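PDB 5ERE: extracellular ligand-binding receptor from Desulfohalobium retbaense DSM 5692, which probably senses small molecules outside the cell, holding ketoleucine in a periplasmic-binding-protein module and cytosine in a tandem PAS-like sensor module. Local coordinates for residues T264-S267 with R268-Q272; R210-R214 with A215-A219; I390-V393 with A394-Y398; S464-S467 with R468-N472. One frame throughout, in Å; residues are numbered along the deposited sequence.

Contact 1 of 4, residues T264-S267 with R268-Q272; sequences TTLS and RALEQ
Two torsions bring T264 and R268 together on the last turns of the α-helix 254-271: the T264 methyl CG2 lies anti to the backbone N, while R268 sends CG back beside its own backbone N (chi1 -75°) and then bends at chi2 and chi3. The two side chains run alongside each other in the same direction, one helical turn apart. The guanidinium of R268 ends beside a pair of threonine methyls. T264 CG2 lies in the guanidinium plane at its edge, 3.9 Å from R268 NH1, and T265 CG2 comes closer, 3.5 Å from R268 NH1, at an oblique angle. These are van der Waals contacts of the methyls with a charged group; the hydroxyl of T265 is engaged by Y284 OH and by the carbonyl of D261. Beneath the side chains runs the regular i to i+4 ladder, tightest where L270 N meets L266 O at 2.9 Å and longest where R268 N meets T264 O at 3.3 Å. On the other side of the helix L266 and L270 both face V4 of strand 3-8, so this part of the ladder is buried in the periplasmic-binding-protein module. A269, also buried, packs on L280 and W283 of helix 277-284, the helix that carries the calcium ligand E282. L266 and L270 touch at an angle to one another, with L266 CG 4.1 Å from L270 CD1.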
loop_
_atom_site.group_PDB
_atom_site.type_symbol
_atom_site.label_atom_id
_atom_site.label_comp_id
_atom_site.label_asym_id
_atom_site.label_seq_id
_atom_site.Cartn_x
_atom_site.Cartn_y
_atom_site.Cartn_z
ATOM N N THR A 264 5.812 23.641 -10.440
ATOM C CA THR A 264 5.360 23.450 -11.826
ATOM C C THR A 264 3.846 23.610 -11.927
ATOM O O THR A 264 3.321 24.327 -12.782
ATOM C CB THR A 264 5.787 22.042 -12.331
ATOM O OG1 THR A 264 7.209 22.044 -12.508
ATOM C CG2 THR A 264 5.101 21.665 -13.623
ATOM N N THR A 265 3.141 22.938 -11.027
ATOM C CA THR A 265 1.701 22.878 -11.132
ATOM C C THR A 265 1.066 24.165 -10.606
ATOM O O THR A 265 0.088 24.623 -11.175
ATOM C CB THR A 265 1.160 21.644 -10.408
ATOM O OG1 THR A 265 1.524 21.687 -9.019
ATOM C CG2 THR A 265 1.734 20.396 -11.085
ATOM N N LEU A 266 1.624 24.756 -9.551
ATOM C CA LEU A 266 1.103 26.004 -9.026
ATOM C C LEU A 266 1.304 27.156 -10.007
ATOM O O LEU A 266 0.466 28.040 -10.099
ATOM C CB LEU A 266 1.756 26.352 -7.688
ATOM C CG LEU A 266 1.149 27.510 -6.890
ATOM C CD1 LEU A 266 -0.300 27.229 -6.544
ATOM C CD2 LEU A 266 1.943 27.722 -5.586
ATOM N N SER A 267 2.443 27.164 -10.686
ATOM C CA SER A 267 2.710 28.114 -11.754
ATOM C C SER A 267 1.614 28.062 -12.801
ATOM O O SER A 267 1.125 29.103 -13.243
ATOM C CB SER A 267 4.039 27.833 -12.446
ATOM O OG SER A 267 5.111 28.369 -11.725
ATOM N N ARG A 268 1.250 26.845 -13.207
ATOM C CA ARG A 268 0.256 26.663 -14.262
ATOM C C ARG A 268 -1.083 27.155 -13.712
ATOM O O ARG A 268 -1.793 27.862 -14.415
ATOM C CB ARG A 268 0.169 25.192 -14.735
ATOM C CG ARG A 268 1.329 24.683 -15.641
ATOM C CD ARG A 268 1.690 23.159 -15.452
ATOM N NE ARG A 268 0.511 22.288 -15.494
ATOM C CZ ARG A 268 0.456 21.024 -15.065
ATOM N NH1 ARG A 268 1.522 20.419 -14.561
ATOM N NH2 ARG A 268 -0.699 20.363 -15.173
ATOM N N ALA A 269 -1.405 26.833 -12.447
ATOM C CA ALA A 269 -2.656 27.326 -11.839
ATOM C C ALA A 269 -2.728 28.854 -11.804
ATOM O O ALA A 269 -3.768 29.421 -12.076
ATOM C CB ALA A 269 -2.843 26.763 -10.393
ATOM N N LEU A 270 -1.639 29.532 -11.467
ATOM C CA LEU A 270 -1.726 30.978 -11.307
ATOM C C LEU A 270 -1.787 31.679 -12.686
ATOM O O LEU A 270 -2.443 32.714 -12.813
ATOM C CB LEU A 270 -0.572 31.485 -10.432
ATOM C CG LEU A 270 -0.630 30.994 -8.961
ATOM C CD1 LEU A 270 0.610 31.375 -8.142
ATOM C CD2 LEU A 270 -1.844 31.569 -8.295
ATOM N N GLU A 271 -1.194 31.074 -13.721
ATOM C CA GLU A 271 -1.359 31.533 -15.113
ATOM C C GLU A 271 -2.807 31.497 -15.619
ATOM O O GLU A 271 -3.286 32.442 -16.244
ATOM C CB GLU A 271 -0.527 30.677 -16.059
ATOM C CG GLU A 271 0.921 31.081 -16.169
ATOM C CD GLU A 271 1.639 30.296 -17.260
ATOM O OE1 GLU A 271 1.334 29.088 -17.425
ATOM O OE2 GLU A 271 2.491 30.892 -17.962
ATOM N N GLN A 272 -3.472 30.370 -15.370
ATOM C CA GLN A 272 -4.864 30.150 -15.754
ATOM C C GLN A 272 -5.894 30.946 -14.929
ATOM O O GLN A 272 -7.088 30.627 -14.954
ATOM C CB GLN A 272 -5.190 28.656 -15.650
ATOM C CG GLN A 272 -4.635 27.812 -16.781
ATOM C CD GLN A 272 -5.343 28.091 -18.097
ATOM O OE1 GLN A 272 -6.470 27.641 -18.320
ATOM N NE2 GLN A 272 -4.691 28.852 -18.965
#

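Contact 2 of 4, residues R210-R214 with A215-A219; sequences RPIQR and AEVLA. With COI (2-oxo-4-methylpentanoic acid), chain B.
I212 and V217 make the apolar part of this contact, where the loop after strand 205-208 enters helix 215-219. I212 CG1 lies 4.2 Å from V217 CG2, and the same valine methyl rests 3.4 Å from I212 O. V217 also packs on V313 of strand 304-314.

The backbone hydrogen bonds belong to the start of the helix. R214 occupies the N-cap position, and its carbonyl receives V217 N at 2.9 Å, with the donor 51° out of the carbonyl plane; a second, weak bond comes from L218 N. Q213 is the centre of an inverse gamma turn, closed by R214 N and I212 O.

Charged groups set the two arginines apart. The R214 side chain, folded at chi2 and chi3, leaves the helix start for salt bridges with D16 and E20. R210 serves the ligand pocket: its CG is anti to the backbone N (chi1 166°) and a bend at chi3 turns the guanidinium edge to 2-oxo-4-methylpentanoic acid. R210 NH2 donates to carboxylate O2 at 2.8 Å and weakly to keto O3, R210 NH1 to O3 at 3.0 Å, while P211 CG lies over one guanidinium face, offset toward its rim.

With NH1 on the keto oxygen and NH2 mainly on the carboxylate, the arginine reads both groups of a 2-oxo acid, and its positive charge probably offsets that of the carboxylate.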
loop_
_atom_site.group_PDB
_atom_site.type_symbol
_atom_site.label_atom_id
_atom_site.label_comp_id
_atom_site.label_asym_id
_atom_site.label_seq_id
_atom_site.Cartn_x
_atom_site.Cartn_y
_atom_site.Cartn_z
ATOM N N ARG A 210 10.265 7.343 4.317
ATOM C CA ARG A 210 10.595 8.243 3.198
ATOM C C ARG A 210 11.739 9.251 3.452
ATOM O O ARG A 210 12.652 9.345 2.661
ATOM C CB ARG A 210 9.295 8.986 2.769
ATOM C CG ARG A 210 9.497 10.203 1.847
ATOM C CD ARG A 210 8.126 10.986 1.682
ATOM N NE ARG A 210 7.522 11.145 3.002
ATOM C CZ ARG A 210 7.763 12.141 3.839
ATOM N NH1 ARG A 210 8.560 13.125 3.499
ATOM N NH2 ARG A 210 7.205 12.143 5.050
ATOM N N PRO A 211 11.700 10.005 4.560
ATOM C CA PRO A 211 12.716 11.016 4.889
ATOM C C PRO A 211 14.154 10.515 5.026
ATOM O O PRO A 211 15.084 11.325 4.968
ATOM C CB PRO A 211 12.241 11.541 6.250
ATOM C CG PRO A 211 10.793 11.255 6.257
ATOM C CD PRO A 211 10.683 9.930 5.619
ATOM N N ILE A 212 14.346 9.215 5.208
ATOM C CA ILE A 212 15.677 8.704 5.566
ATOM C C ILE A 212 16.656 8.645 4.371
ATOM O O ILE A 212 17.865 8.499 4.555
ATOM C CB ILE A 212 15.535 7.310 6.232
ATOM C CG1 ILE A 212 16.719 7.010 7.168
ATOM C CG2 ILE A 212 15.409 6.227 5.200
ATOM C CD1 ILE A 212 16.432 5.850 8.108
ATOM N N GLN A 213 16.164 8.825 3.149
ATOM C CA GLN A 213 17.054 8.701 1.976
ATOM C C GLN A 213 17.839 9.994 1.745
ATOM O O GLN A 213 17.539 10.760 0.841
ATOM C CB GLN A 213 16.279 8.339 0.694
ATOM C CG GLN A 213 17.234 8.023 -0.480
ATOM C CD GLN A 213 16.524 7.659 -1.770
ATOM O OE1 GLN A 213 16.000 6.554 -1.911
ATOM N NE2 GLN A 213 16.486 8.594 -2.720
ATOM N N ARG A 214 18.849 10.216 2.577
ATOM C CA ARG A 214 19.686 11.409 2.513
ATOM C C ARG A 214 21.152 10.979 2.363
ATOM O O ARG A 214 21.529 9.877 2.790
ATOM C CB ARG A 214 19.495 12.281 3.762
ATOM C CG ARG A 214 18.058 12.503 4.225
ATOM C CD ARG A 214 17.236 13.307 3.182
ATOM N NE ARG A 214 17.915 14.533 2.763
ATOM C CZ ARG A 214 17.535 15.292 1.733
ATOM N NH1 ARG A 214 16.472 14.959 1.004
ATOM N NH2 ARG A 214 18.220 16.389 1.434
ATOM N N ALA A 215 21.976 11.844 1.781
ATOM C CA ALA A 215 23.347 11.493 1.444
ATOM C C ALA A 215 24.141 11.090 2.693
ATOM O O ALA A 215 24.966 10.195 2.656
ATOM C CB ALA A 215 24.016 12.653 0.740
ATOM N N GLU A 216 23.862 11.758 3.798
ATOM C CA GLU A 216 24.495 11.465 5.082
ATOM C C GLU A 216 24.347 9.978 5.436
ATOM O O GLU A 216 25.290 9.310 5.878
ATOM C CB GLU A 216 23.853 12.376 6.131
ATOM C CG GLU A 216 24.235 12.175 7.568
ATOM C CD GLU A 216 23.565 13.212 8.471
ATOM O OE1 GLU A 216 22.736 14.007 7.955
ATOM O OE2 GLU A 216 23.867 13.240 9.687
ATOM N N VAL A 217 23.160 9.450 5.166
ATOM C CA VAL A 217 22.827 8.088 5.510
ATOM C C VAL A 217 23.640 7.123 4.644
ATOM O O VAL A 217 24.147 6.118 5.140
ATOM C CB VAL A 217 21.291 7.853 5.382
ATOM C CG1 VAL A 217 20.939 6.387 5.377
ATOM C CG2 VAL A 217 20.597 8.541 6.531
ATOM N N LEU A 218 23.801 7.449 3.367
ATOM C CA LEU A 218 24.597 6.628 2.448
ATOM C C LEU A 218 26.103 6.630 2.782
ATOM O O LEU A 218 26.777 5.606 2.678
ATOM C CB LEU A 218 24.378 7.120 1.016
ATOM C CG LEU A 218 25.246 6.514 -0.075
ATOM C CD1 LEU A 218 25.154 5.020 -0.089
ATOM C CD2 LEU A 218 24.772 7.082 -1.391
ATOM N N ALA A 219 26.614 7.792 3.171
ATOM C CA ALA A 219 28.015 7.964 3.521
ATOM C C ALA A 219 28.406 7.086 4.703
ATOM O O ALA A 219 29.554 6.655 4.819
ATOM C CB ALA A 219 28.287 9.421 3.844
HETATM C C1 COI B . 7.266 15.063 7.404
HETATM O O1 COI B . 6.822 15.752 8.360
HETATM O O2 COI B . 6.555 14.228 6.792
HETATM C C2 COI B . 8.668 15.303 6.955
HETATM O O3 COI B . 9.146 14.635 6.058
HETATM C C3 COI B . 9.396 16.426 7.654
HETATM C C4 COI B . 10.827 16.442 7.248
HETATM C C5 COI B . 11.338 17.851 7.460
HETATM C C6 COI B . 11.506 15.410 8.137
#

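Contact 3 of 4, residues I390-V393 with A394-Y398; sequences IVNV and APKQY
K396 folds back over V393 and N392 at the end of strand 390-394, where the chain leaves the antiparallel sheet of the PAS-like sensor module. Bends at chi2 (-59°) and chi4 curl the lysine so that its ammonium returns to the strand: K396 NZ donates to V393 O at 3.0 Å, from above the carbonyl plane, and makes a weak bond to N392 OD1 at 3.5 Å. N392 holds CG anti to its backbone N (chi1 -158°), which lets OD1 also accept V393 N at 2.9 Å, while its ND2 bonds S365 OG, to which K396 NZ also makes a weak bond. With V391, N392 faces T383 in a classic beta bulge.

Both V393 methyls face Y398. CG1 sits between the backbone N and the carbonyl carbon (chi1 61°) and approaches Y398 O at 3.7 Å. A cis peptide bond precedes P395, and Y398 N closes the turn on P395 O. The Y398 ring stacks on Y379. The V393 side chain lies about 6 Å from the bound cytosine, and that of Y398 about 5 Å from the side chain of cytosine-binding E431. V393 CG2 lies 4.1 Å from Y398 CB.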
loop_
_atom_site.group_PDB
_atom_site.type_symbol
_atom_site.label_atom_id
_atom_site.label_comp_id
_atom_site.label_asym_id
_atom_site.label_seq_id
_atom_site.Cartn_x
_atom_site.Cartn_y
_atom_site.Cartn_z
ATOM N N ILE A 390 -29.371 -29.524 -7.593
ATOM C CA ILE A 390 -29.341 -28.729 -6.381
ATOM C C ILE A 390 -30.659 -28.910 -5.641
ATOM O O ILE A 390 -31.721 -28.678 -6.215
ATOM C CB ILE A 390 -29.107 -27.242 -6.676
ATOM C CG1 ILE A 390 -27.748 -27.058 -7.373
ATOM C CG2 ILE A 390 -29.143 -26.452 -5.385
ATOM C CD1 ILE A 390 -27.438 -25.635 -7.774
ATOM N N VAL A 391 -30.573 -29.322 -4.373
ATOM C CA VAL A 391 -31.745 -29.664 -3.579
ATOM C C VAL A 391 -31.883 -28.803 -2.328
ATOM O O VAL A 391 -32.871 -28.909 -1.632
ATOM C CB VAL A 391 -31.726 -31.158 -3.150
ATOM C CG1 VAL A 391 -31.740 -32.063 -4.381
ATOM C CG2 VAL A 391 -30.526 -31.476 -2.251
ATOM N N ASN A 392 -30.896 -27.962 -2.038
ATOM C CA ASN A 392 -31.007 -27.049 -0.915
ATOM C C ASN A 392 -29.951 -25.947 -1.061
ATOM O O ASN A 392 -28.968 -26.127 -1.774
ATOM C CB ASN A 392 -30.881 -27.819 0.419
ATOM C CG ASN A 392 -31.501 -27.069 1.605
ATOM O OD1 ASN A 392 -32.025 -25.978 1.448
ATOM N ND2 ASN A 392 -31.450 -27.675 2.799
ATOM N N VAL A 393 -30.184 -24.796 -0.432
ATOM C CA VAL A 393 -29.282 -23.651 -0.526
ATOM C C VAL A 393 -29.434 -22.722 0.668
ATOM O O VAL A 393 -30.533 -22.535 1.166
ATOM C CB VAL A 393 -29.536 -22.830 -1.812
ATOM C CG1 VAL A 393 -30.970 -22.262 -1.841
ATOM C CG2 VAL A 393 -28.504 -21.694 -1.959
ATOM N N ALA A 394 -28.320 -22.146 1.104
ATOM C CA ALA A 394 -28.306 -21.002 1.977
ATOM C C ALA A 394 -27.353 -19.962 1.410
ATOM O O ALA A 394 -26.291 -20.317 0.922
ATOM C CB ALA A 394 -27.881 -21.397 3.401
ATOM N N PRO A 395 -27.698 -18.669 1.492
ATOM C CA PRO A 395 -28.929 -18.032 1.985
ATOM C C PRO A 395 -30.153 -18.433 1.223
ATOM O O PRO A 395 -30.068 -18.713 0.025
ATOM C CB PRO A 395 -28.654 -16.554 1.782
ATOM C CG PRO A 395 -27.209 -16.453 1.873
ATOM C CD PRO A 395 -26.719 -17.648 1.121
ATOM N N LYS A 396 -31.297 -18.419 1.898
ATOM C CA LYS A 396 -32.523 -18.867 1.269
ATOM C C LYS A 396 -32.994 -17.900 0.187
ATOM O O LYS A 396 -33.829 -18.266 -0.631
ATOM C CB LYS A 396 -33.622 -19.093 2.334
ATOM C CG LYS A 396 -33.476 -20.446 3.089
ATOM C CD LYS A 396 -33.521 -21.658 2.116
ATOM C CE LYS A 396 -33.420 -23.045 2.786
ATOM N NZ LYS A 396 -32.184 -23.261 3.574
ATOM N N GLN A 397 -32.470 -16.681 0.137
ATOM C CA GLN A 397 -32.852 -15.783 -0.971
ATOM C C GLN A 397 -32.452 -16.302 -2.375
ATOM O O GLN A 397 -32.931 -15.803 -3.407
ATOM C CB GLN A 397 -32.260 -14.392 -0.761
ATOM C CG GLN A 397 -30.752 -14.279 -0.910
ATOM C CD GLN A 397 -30.318 -12.944 -1.524
ATOM O OE1 GLN A 397 -29.616 -12.150 -0.891
ATOM N NE2 GLN A 397 -30.732 -12.699 -2.758
ATOM N N TYR A 398 -31.584 -17.307 -2.428
ATOM C CA TYR A 398 -31.214 -17.903 -3.713
ATOM C C TYR A 398 -31.989 -19.187 -3.973
ATOM O O TYR A 398 -31.574 -20.005 -4.758
ATOM C CB TYR A 398 -29.709 -18.175 -3.765
ATOM C CG TYR A 398 -28.903 -16.925 -3.551
ATOM C CD1 TYR A 398 -29.022 -15.826 -4.410
ATOM C CD2 TYR A 398 -28.037 -16.824 -2.488
ATOM C CE1 TYR A 398 -28.284 -14.680 -4.198
ATOM C CE2 TYR A 398 -27.311 -15.678 -2.262
ATOM C CZ TYR A 398 -27.410 -14.621 -3.115
ATOM O OH TYR A 398 -26.650 -13.506 -2.825
#

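Contact 4 of 4, residues S464-S467 with R468-N472; sequences SIIS and RKVHN
I466 and V470 are joined by a backbone hydrogen bond of the α-helix 461-470, V470 N to I466 O at 3.1 Å, with the donor nearly along the C=O axis. The same carbonyl takes a weak second bond from K469 N, at 3.0 Å and a narrow N-H...O angle of 121°. N472 takes a positive phi (79°).

R468 carries most of the side-chain contact. Its CG lies beside the backbone N and the chain bends at chi3 (-58°), which folds the guanidinium back along the preceding turn. One face then lies over the backbone: S464 O is 3.0 Å above the plane, offset toward the rim, and I465 CA lies on the same side. R468 NH1 is 3.2 Å from S464 O, too poorly angled for a hydrogen bond. The helix sits between helix 324-357 and strand 476-480 of the five-stranded antiparallel sheet, probably that of the second PAS-like domain: I465 packs on L336 and I339, I466 on T332, I477 and V479. Polar ends turn to the long helix as well, R468 NH2 and K469 NZ sharing the carboxylate of E335, with R468 NH2 also bonded to Y377 OH. A water donates to I465 O at 2.9 Å and accepts a weak bond from R468 NH2. I466 CG2 meets V470 CG1 at 4.2 Å.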
loop_
_atom_site.group_PDB
_atom_site.type_symbol
_atom_site.label_atom_id
_atom_site.label_comp_id
_atom_site.label_asym_id
_atom_site.label_seq_id
_atom_site.Cartn_x
_atom_site.Cartn_y
_atom_site.Cartn_z
ATOM N N SER A 464 -10.804 -9.216 -4.596
ATOM C CA SER A 464 -10.978 -8.681 -3.266
ATOM C C SER A 464 -9.734 -9.011 -2.406
ATOM O O SER A 464 -9.310 -8.219 -1.571
ATOM C CB SER A 464 -12.256 -9.236 -2.631
ATOM O OG SER A 464 -12.194 -10.638 -2.363
ATOM N N ILE A 465 -9.106 -10.136 -2.672
ATOM C CA ILE A 465 -7.923 -10.523 -1.882
ATOM C C ILE A 465 -6.692 -9.831 -2.466
ATOM O O ILE A 465 -5.952 -9.136 -1.767
ATOM C CB ILE A 465 -7.800 -12.046 -1.848
ATOM C CG1 ILE A 465 -8.942 -12.605 -1.001
ATOM C CG2 ILE A 465 -6.409 -12.510 -1.284
ATOM C CD1 ILE A 465 -9.394 -13.986 -1.358
ATOM N N ILE A 466 -6.523 -9.939 -3.778
ATOM C CA ILE A 466 -5.313 -9.448 -4.414
ATOM C C ILE A 466 -5.144 -7.926 -4.346
ATOM O O ILE A 466 -4.051 -7.448 -4.106
ATOM C CB ILE A 466 -5.255 -9.926 -5.876
ATOM C CG1 ILE A 466 -4.993 -11.421 -5.878
ATOM C CG2 ILE A 466 -4.190 -9.205 -6.633
ATOM C CD1 ILE A 466 -5.333 -12.106 -7.149
ATOM N N SER A 467 -6.203 -7.158 -4.586
ATOM C CA SER A 467 -6.074 -5.716 -4.612
ATOM C C SER A 467 -5.619 -5.128 -3.261
ATOM O O SER A 467 -4.928 -4.112 -3.211
ATOM C CB SER A 467 -7.417 -5.073 -5.048
ATOM O OG SER A 467 -8.413 -5.350 -4.079
ATOM N N ARG A 468 -6.002 -5.741 -2.154
ATOM C CA ARG A 468 -5.480 -5.290 -0.870
ATOM C C ARG A 468 -3.984 -5.526 -0.760
ATOM O O ARG A 468 -3.259 -4.710 -0.197
ATOM C CB ARG A 468 -6.198 -5.986 0.293
ATOM C CG ARG A 468 -7.727 -5.889 0.211
ATOM C CD ARG A 468 -8.442 -6.403 1.514
ATOM N NE ARG A 468 -8.094 -7.792 1.836
ATOM C CZ ARG A 468 -8.914 -8.853 1.778
ATOM N NH1 ARG A 468 -10.194 -8.744 1.417
ATOM N NH2 ARG A 468 -8.434 -10.058 2.100
ATOM N N LYS A 469 -3.517 -6.652 -1.273
ATOM C CA LYS A 469 -2.108 -7.002 -1.126
ATOM C C LYS A 469 -1.222 -6.044 -1.958
ATOM O O LYS A 469 -0.156 -5.626 -1.507
ATOM C CB LYS A 469 -1.886 -8.468 -1.543
ATOM C CG LYS A 469 -2.232 -9.499 -0.486
ATOM C CD LYS A 469 -1.019 -9.777 0.444
ATOM C CE LYS A 469 -1.326 -9.510 1.888
ATOM N NZ LYS A 469 -2.011 -10.659 2.501
ATOM N N VAL A 470 -1.679 -5.679 -3.160
ATOM C CA VAL A 470 -0.876 -4.876 -4.089
ATOM C C VAL A 470 -1.084 -3.372 -3.977
ATOM O O VAL A 470 -0.414 -2.603 -4.669
ATOM C CB VAL A 470 -1.143 -5.267 -5.585
ATOM C CG1 VAL A 470 -0.857 -6.725 -5.806
ATOM C CG2 VAL A 470 -2.532 -4.946 -6.035
ATOM N N HIS A 471 -2.005 -2.961 -3.110
ATOM C CA HIS A 471 -2.375 -1.563 -2.936
ATOM C C HIS A 471 -1.136 -0.653 -2.701
ATOM O O HIS A 471 -0.389 -0.803 -1.715
ATOM C CB HIS A 471 -3.392 -1.461 -1.773
ATOM C CG HIS A 471 -4.029 -0.116 -1.635
ATOM N ND1 HIS A 471 -4.482 0.610 -2.727
ATOM C CD2 HIS A 471 -4.274 0.649 -0.552
ATOM C CE1 HIS A 471 -4.964 1.763 -2.310
ATOM N NE2 HIS A 471 -4.858 1.809 -0.993
ATOM N N ASN A 472 -0.913 0.235 -3.667
ATOM C CA ASN A 472 0.062 1.342 -3.640
ATOM C C ASN A 472 1.498 0.896 -3.931
ATOM O O ASN A 472 2.401 1.706 -3.904
ATOM C CB ASN A 472 -0.018 2.121 -2.299
ATOM C CG ASN A 472 -1.224 3.050 -2.237
ATOM O OD1 ASN A 472 -1.572 3.673 -3.230
ATOM N ND2 ASN A 472 -1.856 3.159 -1.067
HETATM O O HOH W 1 -5.886 -9.436 1.150
#

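In the fold
Contacts 1 and 2 both belong to the periplasmic-binding-protein module, yet their nearest atoms are about 17 Å apart: contact 1 is buried, within a single helix, whereas contacts 2, 3 and 4 are partly buried, contact 2 being a helix start reaching into the ketoleucine pocket. Contact 3 lies in the sensor module, its centre about 60 Å from that of contact 2 and on the opposite side of the chain's centre. Contact 4, about 8 Å from that centre, lies between contacts 2 and 3. Contacts 1 and 4 share helical backbone bonding and an arginine folded over the preceding turn, beside methyls in one and a carbonyl in the other. In contact 3 a lysine folds back onto a strand carbonyl, V393 O, with a weak bond to the N392 side chain.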